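Local coordinates for protein endoglucanase (Clostridium thermocellum, PDB 2C4X) that probably acts as a cellulase, this piece being the C-terminal PKD domain and the CBM44 carbohydrate-binding module of the longer cellulosomal enzyme, at residues Pro5-Ser17 with Val73-Phe87. The protein carries 1 engineered substitution. Residues are numbered along the deposited sequence; the frame is centred on the assembly and turned at random.
With CA (calcium ion), chain B.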
ATOM      1  N   PRO A   5     -16.993  -1.542 -49.583  1.00 49.83           N
ATOM      2  CA  PRO A   5     -15.637  -1.589 -49.013  1.00 49.61           C
ATOM      3  C   PRO A   5     -15.567  -0.983 -47.600  1.00 49.07           C
ATOM      4  O   PRO A   5     -14.838  -0.002 -47.380  1.00 49.46           O
ATOM      5  CB  PRO A   5     -14.801  -0.760 -50.010  1.00 49.85           C
ATOM      6  CG  PRO A   5     -15.641  -0.648 -51.249  1.00 49.88           C
ATOM      7  CD  PRO A   5     -17.065  -0.696 -50.787  1.00 49.98           C
ATOM      8  N   GLU A   6     -16.303  -1.588 -46.661  1.00 47.83           N
ATOM      9  CA  GLU A   6     -16.534  -1.035 -45.312  1.00 46.68           C
ATOM     10  C   GLU A   6     -15.286  -0.599 -44.536  1.00 45.02           C
ATOM     11  O   GLU A   6     -14.344  -1.378 -44.362  1.00 45.08           O
ATOM     12  CB  GLU A   6     -17.333  -2.036 -44.468  1.00 47.29           C
ATOM     13  CG  GLU A   6     -18.827  -1.745 -44.382  1.00 49.97           C
ATOM     14  CD  GLU A   6     -19.181  -0.795 -43.238  1.00 53.37           C
ATOM     15  OE1 GLU A   6     -18.566  -0.897 -42.149  1.00 53.67           O
ATOM     16  OE2 GLU A   6     -20.092   0.045 -43.428  1.00 54.89           O
ATOM     17  N   ASN A   7     -15.303   0.640 -44.050  1.00 42.71           N
ATOM     18  CA  ASN A   7     -14.193   1.183 -43.262  1.00 40.50           C
ATOM     19  C   ASN A   7     -13.940   0.408 -41.963  1.00 39.22           C
ATOM     20  O   ASN A   7     -14.859   0.206 -41.169  1.00 39.06           O
ATOM     21  CB  ASN A   7     -14.430   2.667 -42.944  1.00 40.16           C
ATOM     22  CG  ASN A   7     -13.316   3.267 -42.091  1.00 38.86           C
ATOM     23  OD1 ASN A   7     -12.141   2.953 -42.279  1.00 37.41           O
ATOM     24  ND2 ASN A   7     -13.680   4.138 -41.165  1.00 37.89           N
ATOM     25  N   GLN A   8     -12.695  -0.023 -41.758  1.00 37.65           N
ATOM     26  CA  GLN A   8     -12.283  -0.630 -40.489  1.00 36.44           C
ATOM     27  C   GLN A   8     -11.985   0.447 -39.457  1.00 36.07           C
ATOM     28  O   GLN A   8     -11.298   1.443 -39.764  1.00 35.47           O
ATOM     29  CB  GLN A   8     -11.051  -1.518 -40.668  1.00 36.15           C
ATOM     30  CG  GLN A   8     -11.284  -2.719 -41.544  1.00 35.24           C
ATOM     31  CD  GLN A   8     -10.005  -3.465 -41.870  1.00 33.08           C
ATOM     32  OE1 GLN A   8      -9.066  -3.517 -41.074  1.00 34.15           O
ATOM     33  NE2 GLN A   8      -9.967  -4.045 -43.047  1.00 32.07           N
ATOM     34  N   ALA A   9     -12.501   0.249 -38.243  1.00 35.97           N
ATOM     35  CA  ALA A   9     -12.209   1.151 -37.130  1.00 36.24           C
ATOM     36  C   ALA A   9     -10.743   0.993 -36.713  1.00 36.27           C
ATOM     37  O   ALA A   9     -10.201  -0.101 -36.781  1.00 36.01           O
ATOM     38  CB  ALA A   9     -13.145   0.891 -35.950  1.00 36.31           C
ATOM     39  N   PRO A  10     -10.094   2.099 -36.311  1.00 36.48           N
ATOM     40  CA  PRO A  10      -8.683   2.020 -35.959  1.00 36.82           C
ATOM     41  C   PRO A  10      -8.489   1.216 -34.667  1.00 37.86           C
ATOM     42  O   PRO A  10      -9.461   0.946 -33.953  1.00 37.95           O
ATOM     43  CB  PRO A  10      -8.272   3.485 -35.755  1.00 36.41           C
ATOM     44  CG  PRO A  10      -9.554   4.228 -35.490  1.00 36.76           C
ATOM     45  CD  PRO A  10     -10.648   3.464 -36.180  1.00 36.22           C
ATOM     46  N   LYS A  11      -7.259   0.825 -34.379  1.00 37.91           N
ATOM     47  CA  LYS A  11      -6.976   0.137 -33.118  1.00 38.87           C
ATOM     48  C   LYS A  11      -6.334   1.098 -32.123  1.00 38.48           C
ATOM     49  O   LYS A  11      -5.367   1.784 -32.449  1.00 38.55           O
ATOM     50  CB  LYS A  11      -6.161  -1.131 -33.359  1.00 38.93           C
ATOM     51  CG  LYS A  11      -7.005  -2.179 -34.137  1.00 40.74           C
ATOM     52  CD  LYS A  11      -6.454  -3.606 -34.145  1.00 41.17           C
ATOM     53  CE  LYS A  11      -6.681  -4.333 -32.796  1.00 46.68           C
ATOM     54  NZ  LYS A  11      -8.085  -4.279 -32.220  1.00 47.55           N
ATOM     55  N   ALA A  12      -6.935   1.176 -30.939  1.00 37.66           N
ATOM     56  CA  ALA A  12      -6.535   2.101 -29.895  1.00 37.17           C
ATOM     57  C   ALA A  12      -5.795   1.346 -28.791  1.00 36.89           C
ATOM     58  O   ALA A  12      -6.253   0.307 -28.289  1.00 36.23           O
ATOM     59  CB  ALA A  12      -7.751   2.819 -29.326  1.00 37.27           C
ATOM     60  N   ILE A  13      -4.634   1.862 -28.424  1.00 36.40           N
ATOM     61  CA  ILE A  13      -3.847   1.265 -27.345  1.00 36.10           C
ATOM     62  C   ILE A  13      -2.876   2.327 -26.855  1.00 35.65           C
ATOM     63  O   ILE A  13      -2.447   3.191 -27.623  1.00 35.36           O
ATOM     64  CB  ILE A  13      -3.065  -0.006 -27.808  1.00 36.40           C
ATOM     65  CG1 ILE A  13      -2.509  -0.771 -26.591  1.00 36.78           C
ATOM     66  CG2 ILE A  13      -1.958   0.377 -28.797  1.00 37.14           C
ATOM     67  CD1 ILE A  13      -2.023  -2.185 -26.876  1.00 36.30           C
ATOM     68  N   PHE A  14      -2.551   2.271 -25.571  1.00 35.16           N
ATOM     69  CA  PHE A  14      -1.495   3.115 -25.044  1.00 35.29           C
ATOM     70  C   PHE A  14      -0.778   2.469 -23.884  1.00 34.85           C
ATOM     71  O   PHE A  14      -1.307   1.554 -23.251  1.00 34.58           O
ATOM     72  CB  PHE A  14      -2.025   4.512 -24.664  1.00 34.85           C
ATOM     73  CG  PHE A  14      -2.928   4.525 -23.455  1.00 34.70           C
ATOM     74  CD1 PHE A  14      -4.311   4.401 -23.598  1.00 34.13           C
ATOM     75  CD2 PHE A  14      -2.397   4.689 -22.176  1.00 33.81           C
ATOM     76  CE1 PHE A  14      -5.153   4.427 -22.476  1.00 33.77           C
ATOM     77  CE2 PHE A  14      -3.226   4.708 -21.053  1.00 33.96           C
ATOM     78  CZ  PHE A  14      -4.602   4.579 -21.201  1.00 33.56           C
ATOM     79  N   THR A  15       0.445   2.947 -23.643  1.00 34.75           N
ATOM     80  CA  THR A  15       1.195   2.660 -22.429  1.00 34.84           C
ATOM     81  C   THR A  15       1.541   4.007 -21.771  1.00 35.11           C
ATOM     82  O   THR A  15       1.334   5.071 -22.369  1.00 34.83           O
ATOM     83  CB  THR A  15       2.497   1.871 -22.719  1.00 34.74           C
ATOM     84  OG1 THR A  15       3.345   2.649 -23.571  1.00 35.81           O
ATOM     85  CG2 THR A  15       2.199   0.532 -23.393  1.00 35.06           C
ATOM     86  N   PHE A  16       2.048   3.970 -20.540  1.00 34.98           N
ATOM     87  CA  PHE A  16       2.484   5.200 -19.881  1.00 35.02           C
ATOM     88  C   PHE A  16       3.737   4.961 -19.052  1.00 35.39           C
ATOM     89  O   PHE A  16       4.044   3.831 -18.680  1.00 35.25           O
ATOM     90  CB  PHE A  16       1.365   5.847 -19.036  1.00 35.00           C
ATOM     91  CG  PHE A  16       0.781   4.934 -17.989  1.00 35.57           C
ATOM     92  CD1 PHE A  16       1.434   4.735 -16.766  1.00 34.13           C
ATOM     93  CD2 PHE A  16      -0.420   4.277 -18.223  1.00 36.49           C
ATOM     94  CE1 PHE A  16       0.903   3.888 -15.803  1.00 34.40           C
ATOM     95  CE2 PHE A  16      -0.962   3.411 -17.262  1.00 37.85           C
ATOM     96  CZ  PHE A  16      -0.295   3.223 -16.046  1.00 35.52           C
ATOM     97  N   SER A  17       4.453   6.049 -18.787  1.00 35.64           N
ATOM     98  CA  SER A  17       5.680   6.033 -18.008  1.00 36.44           C
ATOM     99  C   SER A  17       5.763   7.347 -17.215  1.00 36.10           C
ATOM    100  O   SER A  17       5.458   8.405 -17.772  1.00 36.14           O
ATOM    101  CB  SER A  17       6.872   5.918 -18.958  1.00 36.14           C
ATOM    102  OG  SER A  17       8.036   5.597 -18.227  1.00 40.48           O
ATOM    103  N   VAL A  73      -7.889   6.078 -17.293  1.00 35.78           N
ATOM    104  CA  VAL A  73      -7.501   6.894 -18.441  1.00 35.07           C
ATOM    105  C   VAL A  73      -8.078   6.227 -19.675  1.00 35.25           C
ATOM    106  O   VAL A  73      -7.771   5.065 -19.953  1.00 34.98           O
ATOM    107  CB  VAL A  73      -5.961   7.056 -18.547  1.00 35.49           C
ATOM    108  CG1 VAL A  73      -5.569   7.920 -19.784  1.00 33.66           C
ATOM    109  CG2 VAL A  73      -5.413   7.657 -17.250  1.00 34.31           C
ATOM    110  N   LYS A  74      -8.962   6.946 -20.369  1.00 34.59           N
ATOM    111  CA  LYS A  74      -9.579   6.451 -21.582  1.00 34.41           C
ATOM    112  C   LYS A  74      -9.019   7.175 -22.797  1.00 34.30           C
ATOM    113  O   LYS A  74      -9.027   8.407 -22.855  1.00 34.48           O
ATOM    114  CB  LYS A  74     -11.107   6.613 -21.533  1.00 34.12           C
ATOM    115  CG  LYS A  74     -11.815   6.140 -22.808  1.00 34.55           C
ATOM    116  CD  LYS A  74     -13.316   6.283 -22.658  1.00 35.18           C
ATOM    117  CE  LYS A  74     -14.062   5.536 -23.741  1.00 40.09           C
ATOM    118  NZ  LYS A  74     -15.532   5.881 -23.727  1.00 38.91           N
ATOM    119  N   LEU A  75      -8.536   6.399 -23.766  1.00 33.92           N
ATOM    120  CA  LEU A  75      -8.107   6.948 -25.038  1.00 34.00           C
ATOM    121  C   LEU A  75      -9.114   6.581 -26.104  1.00 34.37           C
ATOM    122  O   LEU A  75      -9.485   5.416 -26.234  1.00 34.04           O
ATOM    123  CB  LEU A  75      -6.740   6.379 -25.442  1.00 33.61           C
ATOM    124  CG  LEU A  75      -6.292   6.564 -26.903  1.00 34.06           C
ATOM    125  CD1 LEU A  75      -5.939   8.038 -27.182  1.00 33.35           C
ATOM    126  CD2 LEU A  75      -5.104   5.637 -27.219  1.00 33.26           C
ATOM    127  N   ILE A  76      -9.534   7.575 -26.880  1.00 34.79           N
ATOM    128  CA  ILE A  76     -10.280   7.334 -28.101  1.00 34.62           C
ATOM    129  C   ILE A  76      -9.447   7.788 -29.305  1.00 35.04           C
ATOM    130  O   ILE A  76      -8.955   8.920 -29.364  1.00 34.36           O
ATOM    131  CB  ILE A  76     -11.657   8.032 -28.092  1.00 35.07           C
ATOM    132  CG1 ILE A  76     -12.524   7.499 -26.944  1.00 34.42           C
ATOM    133  CG2 ILE A  76     -12.394   7.825 -29.432  1.00 34.04           C
ATOM    134  CD1 ILE A  76     -13.770   8.345 -26.650  1.00 35.41           C
ATOM    135  N   VAL A  77      -9.314   6.883 -30.265  1.00 35.06           N
ATOM    136  CA  VAL A  77      -8.577   7.118 -31.488  1.00 35.34           C
ATOM    137  C   VAL A  77      -9.580   7.172 -32.637  1.00 35.44           C
ATOM    138  O   VAL A  77     -10.437   6.290 -32.764  1.00 35.44           O
ATOM    139  CB  VAL A  77      -7.539   5.974 -31.690  1.00 35.76           C
ATOM    140  CG1 VAL A  77      -7.009   5.944 -33.092  1.00 37.56           C
ATOM    141  CG2 VAL A  77      -6.395   6.111 -30.700  1.00 35.01           C
ATOM    142  N   THR A  78      -9.480   8.208 -33.472  1.00 34.81           N
ATOM    143  CA  THR A  78     -10.418   8.398 -34.563  1.00 34.96           C
ATOM    144  C   THR A  78      -9.654   8.460 -35.872  1.00 34.72           C
ATOM    145  O   THR A  78      -8.646   9.160 -35.971  1.00 34.38           O
ATOM    146  CB  THR A  78     -11.263   9.684 -34.352  1.00 35.16           C
ATOM    147  OG1 THR A  78     -11.850   9.641 -33.045  1.00 36.68           O
ATOM    148  CG2 THR A  78     -12.365   9.839 -35.406  1.00 34.26           C
ATOM    149  N   ASP A  79     -10.129   7.707 -36.862  1.00 34.48           N
ATOM    150  CA  ASP A  79      -9.483   7.668 -38.174  1.00 34.45           C
ATOM    151  C   ASP A  79      -9.965   8.783 -39.121  1.00 34.75           C
ATOM    152  O   ASP A  79     -10.828   9.602 -38.752  1.00 34.88           O
ATOM    153  CB  ASP A  79      -9.582   6.265 -38.805  1.00 34.05           C
ATOM    154  CG  ASP A  79     -10.985   5.906 -39.265  1.00 33.76           C
ATOM    155  OD1 ASP A  79     -11.826   6.798 -39.445  1.00 34.08           O
ATOM    156  OD2 ASP A  79     -11.248   4.707 -39.484  1.00 34.13           O
ATOM    157  N   ASN A  80      -9.388   8.813 -40.324  1.00 34.86           N
ATOM    158  CA  ASN A  80      -9.698   9.814 -41.358  1.00 35.06           C
ATOM    159  C   ASN A  80     -11.152   9.809 -41.865  1.00 35.07           C
ATOM    160  O   ASN A  80     -11.598  10.764 -42.501  1.00 35.04           O
ATOM    161  CB  ASN A  80      -8.727   9.672 -42.546  1.00 34.79           C
ATOM    162  CG  ASN A  80      -8.796   8.292 -43.209  1.00 35.16           C
ATOM    163  OD1 ASN A  80      -8.478   7.277 -42.596  1.00 34.73           O
ATOM    164  ND2 ASN A  80      -9.205   8.261 -44.473  1.00 34.18           N
ATOM    165  N   GLN A  81     -11.881   8.737 -41.571  1.00 34.80           N
ATOM    166  CA  GLN A  81     -13.273   8.605 -41.963  1.00 34.83           C
ATOM    167  C   GLN A  81     -14.263   8.721 -40.791  1.00 35.16           C
ATOM    168  O   GLN A  81     -15.459   8.491 -40.963  1.00 35.34           O
ATOM    169  CB  GLN A  81     -13.463   7.295 -42.717  1.00 34.99           C
ATOM    170  CG  GLN A  81     -12.971   7.369 -44.162  1.00 35.68           C
ATOM    171  CD  GLN A  81     -12.967   6.024 -44.844  1.00 37.55           C
ATOM    172  OE1 GLN A  81     -13.808   5.759 -45.694  1.00 39.49           O
ATOM    173  NE2 GLN A  81     -12.020   5.161 -44.476  1.00 36.43           N
ATOM    174  N   GLY A  82     -13.759   9.073 -39.610  1.00 34.78           N
ATOM    175  CA  GLY A  82     -14.603   9.291 -38.433  1.00 35.22           C
ATOM    176  C   GLY A  82     -14.971   8.080 -37.586  1.00 35.19           C
ATOM    177  O   GLY A  82     -15.769   8.206 -36.653  1.00 35.38           O
ATOM    178  N   ALA A  83     -14.407   6.910 -37.894  1.00 34.80           N
ATOM    179  CA  ALA A  83     -14.591   5.731 -37.046  1.00 34.89           C
ATOM    180  C   ALA A  83     -13.596   5.747 -35.886  1.00 35.11           C
ATOM    181  O   ALA A  83     -12.469   6.234 -36.020  1.00 34.46           O
ATOM    182  CB  ALA A  83     -14.453   4.426 -37.859  1.00 35.14           C
ATOM    183  N   SER A  84     -14.019   5.213 -34.747  1.00 35.23           N
ATOM    184  CA  SER A  84     -13.185   5.269 -33.559  1.00 36.01           C
ATOM    185  C   SER A  84     -13.185   3.982 -32.738  1.00 35.82           C
ATOM    186  O   SER A  84     -14.096   3.157 -32.852  1.00 35.96           O
ATOM    187  CB  SER A  84     -13.569   6.472 -32.696  1.00 36.15           C
ATOM    188  OG  SER A  84     -14.914   6.375 -32.292  1.00 38.63           O
ATOM    189  N   SER A  85     -12.130   3.830 -31.934  1.00 35.72           N
ATOM    190  CA  SER A  85     -11.989   2.765 -30.950  1.00 35.61           C
ATOM    191  C   SER A  85     -11.505   3.384 -29.660  1.00 34.50           C
ATOM    192  O   SER A  85     -10.865   4.435 -29.672  1.00 33.88           O
ATOM    193  CB  SER A  85     -10.928   1.755 -31.402  1.00 35.91           C
ATOM    194  OG  SER A  85     -11.243   1.304 -32.702  1.00 41.17           O
ATOM    195  N   SER A  86     -11.775   2.709 -28.550  1.00 34.24           N
ATOM    196  CA  SER A  86     -11.295   3.163 -27.258  1.00 33.67           C
ATOM    197  C   SER A  86     -10.513   2.081 -26.523  1.00 33.76           C
ATOM    198  O   SER A  86     -10.768   0.877 -26.707  1.00 33.61           O
ATOM    199  CB  SER A  86     -12.460   3.679 -26.402  1.00 33.93           C
ATOM    200  OG  SER A  86     -13.188   2.622 -25.811  1.00 34.86           O
ATOM    201  N   PHE A  87      -9.570   2.531 -25.698  1.00 33.25           N
ATOM    202  CA  PHE A  87      -8.751   1.680 -24.837  1.00 33.57           C
ATOM    203  C   PHE A  87      -8.683   2.401 -23.494  1.00 33.46           C
ATOM    204  O   PHE A  87      -8.365   3.596 -23.447  1.00 34.11           O
ATOM    205  CB  PHE A  87      -7.336   1.534 -25.428  1.00 32.92           C
ATOM    206  CG  PHE A  87      -6.431   0.561 -24.679  1.00 33.72           C
ATOM    207  CD1 PHE A  87      -5.552   1.018 -23.686  1.00 32.92           C
ATOM    208  CD2 PHE A  87      -6.413  -0.794 -25.009  1.00 31.77           C
ATOM    209  CE1 PHE A  87      -4.701   0.119 -23.016  1.00 32.67           C
ATOM    210  CE2 PHE A  87      -5.554  -1.684 -24.353  1.00 32.69           C
ATOM    211  CZ  PHE A  87      -4.702  -1.224 -23.356  1.00 32.31           C
TER
HETATM  212 CA    CA B1252     -10.125   3.147 -40.987  1.00 36.44          CA
HETATM  213  O   HOH W   1     -11.724   2.690 -45.329  1.00 41.61           O
HETATM  214  O   HOH W   2      -9.365  -0.413 -28.952  1.00 49.48           O
HETATM  215  O   HOH W   3     -10.059   5.002 -42.537  1.00 33.34           O
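Asn-7 and Asp-79 reach toward each other from opposite directions and share a calcium ion. Asn-7 OD1 and Asp-79 OD2 each lie 2.4 Å from the metal. Asn-7 ND2 also donates to Asp-79 OD2 at 3.0 Å. The bond leaves almost in the amide plane and uses the syn lone pair of OD2, although the two flat groups are turned 43° apart. The other oxygen, Asp-79 OD1, accepts from the backbone N of Gln-81 and of Ala-83, which come from opposite faces of the carboxylate. Together with the metal and the Asn-7 bond at OD2, these help set the carboxylate's rotation. The backbone O of Gln-8, a water, Asp-36 and Asp-38 add further calcium ligands. A second water links Asn-7 OD1 to Gln-81 NE2.

Further along, Pro-10 CB packs on Val-77 CG1 at 3.8 Å. Ala-12 CB touches Val-77 CG2 at the same distance. Phe-87 has CG anti to its backbone N (chi1 -175°), which carries the ring out beside Ile-13 and Phe-14. Ile-13 CG1 makes a CH-pi contact over one face, 4.0 Å from the Phe-87 ring centroid. The edge of Phe-87 points at the face of Phe-14 in an offset edge-to-face pair, planes at 80°. Phe-14 CD1 also meets Leu-75 CB at 3.6 Å.

The N-terminal segment thus runs along one face of the hairpin, in step with residues 81-87, joining the two layers of a PKD-domain beta-sandwich. Asp-79 OD1 builds the Asx turn at the start of the type I turn 79-82. Through OD2, the calcium site ties the segment to the hairpin end and the 36-38 loop.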